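Local coordinates for protein glycerophosphodiester phosphodiesterase (Cytophaga hutchinsonii ATCC 33406, PDB 3CH0) that belongs to the glycerophosphodiester phosphodiesterase family, whose members are built on a TIM-barrel scaffold, at residues A[71-74]-A[75-79]. Residues are numbered along the deposited sequence; the frame is centred on the assembly and turned at random.
Sequences EDVT and EANEK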
# COMPACT_ATOMS: atom_id res chain seq x y z
N GLU A 71 -20.27 -3.81 18.62
CA GLU A 71 -20.83 -4.71 17.60
C GLU A 71 -19.79 -5.63 16.94
O GLU A 71 -18.75 -5.16 16.53
CB GLU A 71 -21.48 -3.87 16.46
CG GLU A 71 -22.52 -2.87 16.87
CD GLU A 71 -23.11 -2.12 15.67
OE1 GLU A 71 -23.44 -2.81 14.67
OE2 GLU A 71 -23.24 -0.88 15.78
N ASP A 72 -20.10 -6.91 16.84
CA ASP A 72 -19.36 -7.90 16.05
C ASP A 72 -19.32 -7.40 14.60
O ASP A 72 -20.36 -7.19 13.99
CB ASP A 72 -20.09 -9.24 16.13
CG ASP A 72 -19.40 -10.36 15.36
OD1 ASP A 72 -18.26 -10.20 14.86
OD2 ASP A 72 -20.02 -11.43 15.20
N VAL A 73 -18.12 -7.25 14.04
CA VAL A 73 -17.93 -6.82 12.65
C VAL A 73 -17.99 -8.01 11.70
O VAL A 73 -17.18 -8.94 11.77
CB VAL A 73 -16.63 -6.02 12.43
CG1 VAL A 73 -16.68 -5.44 10.95
CG2 VAL A 73 -16.45 -4.92 13.42
N THR A 74 -19.02 -8.03 10.85
CA THR A 74 -19.23 -9.07 9.87
C THR A 74 -19.27 -8.45 8.45
O THR A 74 -19.28 -7.22 8.29
CB THR A 74 -20.61 -9.75 10.07
OG1 THR A 74 -21.62 -8.76 9.89
CG2 THR A 74 -20.68 -10.34 11.51
N GLU A 75 -19.31 -9.31 7.44
CA GLU A 75 -19.56 -8.87 6.06
C GLU A 75 -20.82 -8.04 5.96
O GLU A 75 -20.87 -7.03 5.25
CB GLU A 75 -19.65 -10.07 5.14
CG GLU A 75 -18.33 -10.71 4.91
CD GLU A 75 -18.41 -11.91 4.02
OE1 GLU A 75 -18.97 -12.94 4.46
OE2 GLU A 75 -17.89 -11.83 2.89
N ALA A 76 -21.84 -8.44 6.72
CA ALA A 76 -23.13 -7.77 6.73
C ALA A 76 -23.13 -6.34 7.22
O ALA A 76 -23.91 -5.54 6.73
CB ALA A 76 -24.13 -8.61 7.55
N ASN A 77 -22.28 -5.98 8.19
CA ASN A 77 -22.31 -4.63 8.74
C ASN A 77 -21.01 -3.78 8.55
O ASN A 77 -21.00 -2.61 8.95
CB ASN A 77 -22.69 -4.65 10.23
CG ASN A 77 -21.66 -5.36 11.09
OD1 ASN A 77 -20.60 -5.77 10.61
ND2 ASN A 77 -21.97 -5.50 12.40
N GLU A 78 -19.97 -4.41 7.99
CA GLU A 78 -18.62 -3.74 8.02
C GLU A 78 -18.65 -2.36 7.37
O GLU A 78 -18.02 -1.42 7.84
CB GLU A 78 -17.55 -4.60 7.37
CG GLU A 78 -17.81 -4.97 5.89
CD GLU A 78 -16.88 -6.02 5.35
OE1 GLU A 78 -15.91 -6.40 6.04
OE2 GLU A 78 -17.08 -6.48 4.20
N LYS A 79 -19.38 -2.24 6.26
CA LYS A 79 -19.45 -0.94 5.58
C LYS A 79 -20.18 0.13 6.37
O LYS A 79 -20.04 1.32 6.08
CB LYS A 79 -20.01 -1.10 4.14
CG LYS A 79 -19.09 -1.99 3.29
CD LYS A 79 -19.40 -1.91 1.82
CE LYS A 79 -18.47 -2.81 1.04
NZ LYS A 79 -18.63 -2.62 -0.43
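Asn77 turns its carboxamide back along the chain and spends both ends of it on the backbone of residues 72 to 74. At one end, ND2 donates to Asp72 O over 2.8 Å, a nearly straight bond with the carbonyl oxygen close to the amide plane. At the other, OD1 takes the N-H of Thr74, also at 2.8 Å, with the donor tilted 27° from the carbonyl plane. The two bonds together fix the rotation of the amide, since a carbonyl faces its nitrogen and an N-H its oxygen. With chi1 at 65°, CG sits between the backbone N and carbonyl carbon of Asn77, which swings the amide back against the backbone of residues 72 to 74. Thr74 OG1 comes within 3.2 Å of the same OD1, the two side chains crossing at about a right angle; this weak bond is not settled, its proton having another acceptor within reach. The carbonyl of Thr74 faces the returning chain: Asn77 N reaches it at 3.2 Å from above the carbonyl plane, and Glu78 N at 2.9 Å through a weak, bent bond. Thr74 O thus accepts from residues three and four further on, as in one turn of helix. The turn directly follows strand 71-72, the second arm of a small antiparallel hairpin with strand 67-68, in the long excursion between barrel strands 39-46 and 132-137. Val73 CG1 lies 3.8 Å from Glu78 CB, the valine also packing on Thr65. The carboxylate of the buried Glu78 has its partner outside the turn, OE1 being hydrogen-bonded to His62 ND1. Glu71 OE1 approaches Asn77 ND2 to 3.8 Å, too long for a hydrogen bond, its carboxylate plane turned 64° from an amide already bonded to Asp72 O.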